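Cellulase (PDB 4W7W) probably hydrolyses the beta-1,4-glucosidic bonds of cellulose as a family 5 glycoside hydrolase, and holds pieces of cello-oligosaccharide in its binding cleft. Local coordinates at residues A[28-31]-A[32-36]; A[83-86]-A[87-90]; A[135-138]-A[139-143]. All blocks are in the same frame, centred on the assembly; numbering follows the deposited sequence.

Interaction 1 (A[28-31]-A[32-36]); sequences NLSG and AEFNS. With BGC (beta-D-glucopyranose), chain B; BGC (beta-D-glucopyranose), chain C.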
loop_
_atom_site.group_PDB
_atom_site.type_symbol
_atom_site.label_atom_id
_atom_site.label_comp_id
_atom_site.label_asym_id
_atom_site.label_seq_id
_atom_site.Cartn_x
_atom_site.Cartn_y
_atom_site.Cartn_z
ATOM N N ASN A 28 4.175 -6.759 -0.976
ATOM C CA ASN A 28 4.975 -5.723 -0.330
ATOM C C ASN A 28 6.381 -6.260 -0.090
ATOM O O ASN A 28 6.539 -7.351 0.480
ATOM C CB ASN A 28 4.379 -5.345 1.027
ATOM C CG ASN A 28 3.171 -4.467 0.910
ATOM O OD1 ASN A 28 3.295 -3.248 0.990
ATOM N ND2 ASN A 28 1.982 -5.061 0.731
ATOM N N LEU A 29 7.409 -5.517 -0.501
ATOM C CA LEU A 29 8.787 -5.814 -0.120
ATOM C C LEU A 29 9.133 -4.841 0.983
ATOM O O LEU A 29 9.465 -3.696 0.738
ATOM C CB LEU A 29 9.761 -5.720 -1.287
ATOM C CG LEU A 29 9.560 -6.777 -2.372
ATOM C CD1 LEU A 29 10.565 -6.629 -3.512
ATOM C CD2 LEU A 29 9.640 -8.187 -1.816
ATOM N N SER A 30 8.958 -5.324 2.210
ATOM C CA SER A 30 9.130 -4.550 3.438
ATOM C C SER A 30 10.584 -4.533 3.893
ATOM O O SER A 30 11.298 -5.531 3.742
ATOM C CB SER A 30 8.230 -5.156 4.525
ATOM O OG SER A 30 8.477 -4.621 5.812
ATOM N N GLY A 31 11.000 -3.403 4.461
ATOM C CA GLY A 31 12.329 -3.280 5.028
ATOM C C GLY A 31 12.838 -1.867 5.074
ATOM O O GLY A 31 13.642 -1.536 5.928
ATOM N N ALA A 32 12.427 -1.028 4.128
ATOM C CA ALA A 32 12.976 0.326 4.069
ATOM C C ALA A 32 12.309 1.231 5.098
ATOM O O ALA A 32 12.818 2.327 5.406
ATOM C CB ALA A 32 12.872 0.912 2.675
ATOM N N GLU A 33 11.162 0.779 5.603
ATOM C CA GLU A 33 10.374 1.492 6.593
ATOM C C GLU A 33 10.649 1.018 8.015
ATOM O O GLU A 33 10.033 1.527 8.959
ATOM C CB GLU A 33 8.880 1.385 6.269
ATOM C CG GLU A 33 8.146 0.134 6.736
ATOM C CD GLU A 33 8.477 -1.170 6.045
ATOM O OE1 GLU A 33 9.437 -1.255 5.239
ATOM O OE2 GLU A 33 7.750 -2.142 6.333
ATOM N N PHE A 34 11.564 0.062 8.174
ATOM C CA PHE A 34 11.857 -0.505 9.483
ATOM C C PHE A 34 12.512 0.512 10.415
ATOM O O PHE A 34 13.133 1.485 9.986
ATOM C CB PHE A 34 12.770 -1.728 9.344
ATOM C CG PHE A 34 12.052 -3.046 9.183
ATOM C CD1 PHE A 34 10.910 -3.195 8.416
ATOM C CD2 PHE A 34 12.564 -4.158 9.804
ATOM C CE1 PHE A 34 10.308 -4.428 8.278
ATOM C CE2 PHE A 34 11.960 -5.392 9.681
ATOM C CZ PHE A 34 10.831 -5.530 8.913
ATOM N N ASN A 35 12.380 0.243 11.709
ATOM C CA ASN A 35 13.010 1.032 12.763
ATOM C C ASN A 35 12.766 2.510 12.507
ATOM O O ASN A 35 13.688 3.332 12.439
ATOM C CB ASN A 35 14.491 0.669 12.855
ATOM C CG ASN A 35 14.685 -0.782 13.248
ATOM O OD1 ASN A 35 14.295 -1.181 14.345
ATOM N ND2 ASN A 35 15.239 -1.586 12.349
ATOM N N SER A 36 11.484 2.840 12.396
ATOM C CA SER A 36 11.091 4.169 11.952
ATOM C C SER A 36 11.390 5.290 12.947
ATOM O O SER A 36 11.371 6.444 12.553
ATOM C CB SER A 36 9.620 4.205 11.545
ATOM O OG SER A 36 8.772 3.981 12.656
HETATM C C2 BGC B . 9.854 -2.742 12.875
HETATM C C3 BGC B . 11.280 -3.092 13.261
HETATM C C4 BGC B . 11.314 -4.400 14.046
HETATM C C5 BGC B . 10.489 -5.499 13.360
HETATM C C6 BGC B . 10.407 -6.776 14.196
HETATM C C1 BGC B . 9.101 -3.907 12.247
HETATM O O2 BGC B . 9.934 -1.637 11.981
HETATM O O3 BGC B . 11.784 -1.977 14.014
HETATM O O4 BGC B . 12.674 -4.829 14.157
HETATM O O5 BGC B . 9.160 -5.043 13.099
HETATM O O6 BGC B . 9.686 -6.535 15.415
HETATM C C2 BGC C . 4.723 -5.749 11.594
HETATM C C3 BGC C . 5.888 -5.101 12.344
HETATM C C4 BGC C . 6.875 -4.404 11.407
HETATM C C5 BGC C . 6.133 -3.536 10.405
HETATM C C6 BGC C . 7.061 -3.018 9.318
HETATM C C1 BGC C . 4.085 -4.753 10.640
HETATM O O1 BGC C . 3.059 -5.371 9.846
HETATM O O2 BGC C . 3.739 -6.223 12.526
HETATM O O3 BGC C . 6.547 -6.105 13.126
HETATM O O4 BGC C . 7.732 -3.529 12.136
HETATM O O5 BGC C . 5.098 -4.284 9.765
HETATM O O6 BGC C . 6.341 -2.076 8.559
HETATM O O HOH W 1 10.674 -1.460 1.855
#
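Ser30 and Glu33 meet hydroxyl to carboxylate: in one of the two conformers of Ser30, OG donates to Glu33 OE2 over 2.6 Å, and OE2 receives it on its syn lone pair. The other oxygen, OE1, takes the backbone N-H of Gly31 at 2.8 Å, also from the syn side and 18° out of the carboxylate plane. Glu33 reaches them by folding back: CG stands between the backbone N and the carbonyl carbon (chi1 83°), and the chain bends again at chi2. All this happens at the C-terminal end of the first strand of the (beta/alpha)8 barrel, where the chain leaves strand 24-29 and the sugar-binding cleft of these cellulases lies. Glu33 OE2 also accepts O6 of the chain C glucose at 2.6 Å, so Gly31 N and this sugar hydroxyl, one on each oxygen, fix the rotation of the carboxylate. The Phe34 ring presents its edge to Ser30 in that conformer, with CE1 3.1 Å from OG, and one face to the chain B glucose, whose C1 sits over the ring centre. Asn35 clasps that sugar from its backbone N, which donates to O2, and from OD1, which accepts from O3 at 2.7 Å.

Interaction 2 (A[83-86]-A[87-90]); sequences LDQA and QLGL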
loop_
_atom_site.group_PDB
_atom_site.type_symbol
_atom_site.label_atom_id
_atom_site.label_comp_id
_atom_site.label_asym_id
_atom_site.label_seq_id
_atom_site.Cartn_x
_atom_site.Cartn_y
_atom_site.Cartn_z
ATOM N N LEU A 83 14.546 16.535 -1.723
ATOM C CA LEU A 83 14.622 15.098 -1.501
ATOM C C LEU A 83 16.061 14.695 -1.201
ATOM O O LEU A 83 17.015 15.271 -1.723
ATOM C CB LEU A 83 14.140 14.345 -2.722
ATOM C CG LEU A 83 12.691 14.608 -3.145
ATOM C CD1 LEU A 83 12.378 13.768 -4.380
ATOM C CD2 LEU A 83 11.705 14.349 -2.014
ATOM N N ASP A 84 16.211 13.689 -0.357
ATOM C CA ASP A 84 17.510 13.116 -0.058
ATOM C C ASP A 84 17.949 12.282 -1.263
ATOM O O ASP A 84 17.264 11.336 -1.660
ATOM C CB ASP A 84 17.422 12.251 1.183
ATOM C CG ASP A 84 18.749 11.654 1.562
ATOM O OD1 ASP A 84 19.477 12.317 2.315
ATOM O OD2 ASP A 84 19.070 10.534 1.128
ATOM N N GLN A 85 19.095 12.630 -1.837
ATOM C CA GLN A 85 19.507 11.997 -3.085
ATOM C C GLN A 85 19.887 10.535 -2.906
ATOM O O GLN A 85 19.626 9.721 -3.785
ATOM C CB GLN A 85 20.629 12.781 -3.753
ATOM C CG GLN A 85 20.192 14.163 -4.195
ATOM C CD GLN A 85 19.010 14.146 -5.137
ATOM O OE1 GLN A 85 17.931 14.672 -4.817
ATOM N NE2 GLN A 85 19.175 13.505 -6.271
ATOM N N ALA A 86 20.482 10.184 -1.776
ATOM C CA ALA A 86 20.808 8.773 -1.536
ATOM C C ALA A 86 19.538 7.944 -1.434
ATOM O O ALA A 86 19.467 6.857 -2.006
ATOM C CB ALA A 86 21.650 8.604 -0.285
ATOM N N GLN A 87 18.523 8.456 -0.739
ATOM C CA GLN A 87 17.288 7.712 -0.610
ATOM C C GLN A 87 16.583 7.578 -1.960
ATOM O O GLN A 87 16.084 6.519 -2.312
ATOM C CB GLN A 87 16.369 8.351 0.418
ATOM C CG GLN A 87 15.273 7.422 0.905
ATOM C CD GLN A 87 15.684 6.325 1.882
ATOM O OE1 GLN A 87 14.888 5.432 2.148
ATOM N NE2 GLN A 87 16.868 6.401 2.451
ATOM N N LEU A 88 16.550 8.682 -2.706
ATOM C CA LEU A 88 15.969 8.656 -4.031
ATOM C C LEU A 88 16.695 7.639 -4.903
ATOM O O LEU A 88 16.079 6.916 -5.687
ATOM C CB LEU A 88 16.023 10.050 -4.622
ATOM C CG LEU A 88 15.411 10.225 -5.990
ATOM C CD1 LEU A 88 13.929 9.859 -5.959
ATOM C CD2 LEU A 88 15.651 11.655 -6.435
ATOM N N GLY A 89 18.012 7.582 -4.772
ATOM C CA GLY A 89 18.789 6.626 -5.535
ATOM C C GLY A 89 18.422 5.187 -5.230
ATOM O O GLY A 89 18.366 4.356 -6.122
ATOM N N LEU A 90 18.159 4.895 -3.960
ATOM C CA LEU A 90 17.743 3.558 -3.561
ATOM C C LEU A 90 16.404 3.211 -4.185
ATOM O O LEU A 90 16.195 2.089 -4.665
ATOM C CB LEU A 90 17.690 3.457 -2.035
ATOM C CG LEU A 90 19.073 3.445 -1.369
ATOM C CD1 LEU A 90 18.982 3.813 0.102
ATOM C CD2 LEU A 90 19.746 2.086 -1.527
HETATM O O HOH W 2 19.199 8.175 2.609
#
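The carboxylate of Asp84 and the side-chain amide of Gln87 are the flat groups here, and their planes stand 58° apart as the two side chains cross. OD2 of Asp84 accepts the backbone N-H of Gln87 over 2.8 Å with its anti lone pair, the one away from OD1, at an N-H...O angle of 154°. OD2 also lies 3.5 Å from CB of Gln87. With CG anti to the backbone N (chi1 -179°), the carboxylate swings forward over the first turn of the helix. Asp84 is the N-cap of helix 85-100, and this is its capping bond. A water donates to the same OD2 and accepts from NE2 of Gln87 at 2.9 Å, tying the two side chains together; OE1 of Gln87 is bonded to the Tyr49 hydroxyl, and NE2 also to that of Tyr47.

Behind the cap the regular helix begins. Leu88 N donates to Asp84 O at 2.9 Å, Gly89 N to Gln85 O at 2.9 Å, and Leu90 N to Ala86 O at 3.1 Å. CG of Leu90 rests against that last carbonyl. On the buried side Leu83 and Leu88 bring their methyls together, CD1 of the former 4.4 Å from CD2 of the latter, and both leucines pack on helix 127-141.

Asp84 therefore serves the helix start twice, its backbone O taking the first i-to-i+4 bond and its side chain an N-H of the first turn. A carboxylate at this end also faces the positive end of the helix dipole, which would probably favour its ionised form.

Interaction 3 (A[135-138]-A[139-143]); sequences RRLA and LEFKD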
loop_
_atom_site.group_PDB
_atom_site.type_symbol
_atom_site.label_atom_id
_atom_site.label_comp_id
_atom_site.label_asym_id
_atom_site.label_seq_id
_atom_site.Cartn_x
_atom_site.Cartn_y
_atom_site.Cartn_z
ATOM N N ARG A 135 4.546 16.381 -4.921
ATOM C CA ARG A 135 5.006 17.179 -6.059
ATOM C C ARG A 135 6.418 16.745 -6.469
ATOM O O ARG A 135 6.701 16.496 -7.649
ATOM C CB ARG A 135 5.003 18.665 -5.711
ATOM C CG ARG A 135 5.582 19.565 -6.793
ATOM C CD ARG A 135 5.610 21.036 -6.389
ATOM N NE ARG A 135 6.581 21.266 -5.331
ATOM C CZ ARG A 135 7.885 21.436 -5.521
ATOM N NH1 ARG A 135 8.386 21.436 -6.744
ATOM N NH2 ARG A 135 8.685 21.572 -4.466
ATOM N N ARG A 136 7.289 16.663 -5.480
ATOM C CA ARG A 136 8.684 16.333 -5.742
ATOM C C ARG A 136 8.833 14.914 -6.279
ATOM O O ARG A 136 9.590 14.692 -7.224
ATOM C CB ARG A 136 9.500 16.543 -4.485
ATOM C CG ARG A 136 9.600 17.995 -4.069
ATOM C CD ARG A 136 10.275 18.130 -2.731
ATOM N NE ARG A 136 10.353 19.495 -2.215
ATOM C CZ ARG A 136 11.328 20.340 -2.508
ATOM N NH1 ARG A 136 12.236 20.025 -3.413
ATOM N NH2 ARG A 136 11.361 21.527 -1.935
ATOM N N LEU A 137 8.152 13.940 -5.684
ATOM C CA LEU A 137 8.221 12.580 -6.202
ATOM C C LEU A 137 7.618 12.482 -7.590
ATOM O O LEU A 137 8.161 11.795 -8.459
ATOM C CB LEU A 137 7.577 11.559 -5.268
ATOM C CG LEU A 137 8.310 11.327 -3.950
ATOM C CD1 LEU A 137 7.541 10.308 -3.121
ATOM C CD2 LEU A 137 9.730 10.853 -4.160
ATOM N N ALA A 138 6.516 13.195 -7.836
ATOM C CA ALA A 138 5.909 13.178 -9.156
ATOM C C ALA A 138 6.859 13.758 -10.214
ATOM O O ALA A 138 6.924 13.262 -11.334
ATOM C CB ALA A 138 4.600 13.934 -9.141
ATOM N N LEU A 139 7.595 14.814 -9.871
ATOM C CA LEU A 139 8.576 15.360 -10.808
ATOM C C LEU A 139 9.649 14.339 -11.146
ATOM O O LEU A 139 10.131 14.314 -12.276
ATOM C CB LEU A 139 9.202 16.641 -10.259
ATOM C CG LEU A 139 8.282 17.865 -10.278
ATOM C CD1 LEU A 139 8.852 18.987 -9.424
ATOM C CD2 LEU A 139 8.017 18.370 -11.686
ATOM N N GLU A 140 10.017 13.500 -10.185
ATOM C CA GLU A 140 11.033 12.482 -10.426
ATOM C C GLU A 140 10.542 11.333 -11.296
ATOM O O GLU A 140 11.305 10.779 -12.077
ATOM C CB GLU A 140 11.543 11.892 -9.121
ATOM C CG GLU A 140 12.244 12.850 -8.207
ATOM C CD GLU A 140 13.531 13.388 -8.771
ATOM O OE1 GLU A 140 14.177 12.731 -9.646
ATOM O OE2 GLU A 140 13.911 14.492 -8.305
ATOM N N PHE A 141 9.275 10.948 -11.133
ATOM C CA PHE A 141 8.764 9.689 -11.684
ATOM C C PHE A 141 7.657 9.867 -12.714
ATOM O O PHE A 141 7.096 8.877 -13.185
ATOM C CB PHE A 141 8.311 8.769 -10.541
ATOM C CG PHE A 141 9.448 8.335 -9.665
ATOM C CD1 PHE A 141 10.450 7.494 -10.155
ATOM C CD2 PHE A 141 9.572 8.817 -8.377
ATOM C CE1 PHE A 141 11.525 7.141 -9.370
ATOM C CE2 PHE A 141 10.644 8.450 -7.572
ATOM C CZ PHE A 141 11.612 7.599 -8.071
ATOM N N LYS A 142 7.369 11.102 -13.105
ATOM C CA LYS A 142 6.261 11.333 -14.027
ATOM C C LYS A 142 6.434 10.610 -15.352
ATOM O O LYS A 142 5.445 10.177 -15.934
ATOM C CB LYS A 142 5.992 12.809 -14.254
ATOM C CG LYS A 142 7.188 13.579 -14.724
ATOM C CD LYS A 142 6.821 15.037 -14.966
ATOM C CE LYS A 142 6.055 15.205 -16.263
ATOM N NZ LYS A 142 6.962 15.170 -17.435
ATOM N N ASP A 143 7.667 10.446 -15.811
ATOM C CA ASP A 143 7.907 9.740 -17.065
ATOM C C ASP A 143 8.214 8.246 -16.909
ATOM O O ASP A 143 8.706 7.614 -17.843
ATOM C CB ASP A 143 9.002 10.467 -17.848
ATOM C CG ASP A 143 8.661 11.929 -18.105
ATOM O OD1 ASP A 143 7.480 12.231 -18.384
ATOM O OD2 ASP A 143 9.571 12.778 -18.026
HETATM O O HOH W 3 11.850 16.257 -7.572
#
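Leu139 lies across Arg135 one turn later in the helix, with its CD1 3.7 Å from NH1 of the guanidinium and its CG against the Arg135 carbonyl O. Arg135 runs out with CG anti to the backbone N (chi1 175°) and then bends at chi3, which sets the guanidinium beside the leucine. The same carbonyl takes the N-H of Leu139 at 2.9 Å. On the inner side CD2 of Leu137 approaches CE2 of Phe141 at 4.3 Å. Phe141 CD2 also comes 3.3 Å from the Leu137 carbonyl O, obliquely to the ring, while CB of Glu140 sits over one ring face toward the rim.

Glu140 is joined back to the helix by a water. It donates to both Arg136 O and Glu140 OE2, so the Arg136 carbonyl serves this water as well as the N-H of Glu140.

These residues form the last turns of helix 127-141, which leads into strand 147-150 of the (beta/alpha)8 barrel. The bonding becomes irregular as the chain leaves it: Phe141 N has weak bonds to both Leu137 O and Ala138 O, and Lys142 N reaches Ala138 O at 2.8 Å but at a weak 117°. Lys142 then bends its chain so that NZ forms a salt bridge with OD1 of Asp143, 3.1 Å away.

Farther out, Asp132 one turn back takes a salt bridge from each arginine, OD1 from NH2 of Arg135 and OD2 from NE of Arg136, and so gathers the two guanidinium groups. NH2 of Arg135 sits over the centre of the Arg136 guanidinium, while Arg136 NH2 lies at the edge of the Arg135 group. Glu140 OE1 has its salt bridge with Lys92 of helix 85-100, and Phe141 is wedged between that helix and strand 147-150.

Interaction 1 is the buried one, at the strand end of the barrel where sugar is bound; interactions 2 and 3 lie farther out, on the helices round it, and are only partly buried. The last two belong together: their centres are 13 Å apart, and Leu83, just before helix 85-100, and Leu88 on it pack against Leu137, Glu140 and Phe141, with Leu88 CD1 3.9 Å from Phe141 CZ. Interactions 1 and 2 come within about 5 Å at their nearest atoms without touching. In both, a carboxylate accepts a backbone N-H, beside a ligand in 28-36 and at a helix start in 83-90, whereas 135-143 combines helical backbone bonds, apolar contact and salt bridges.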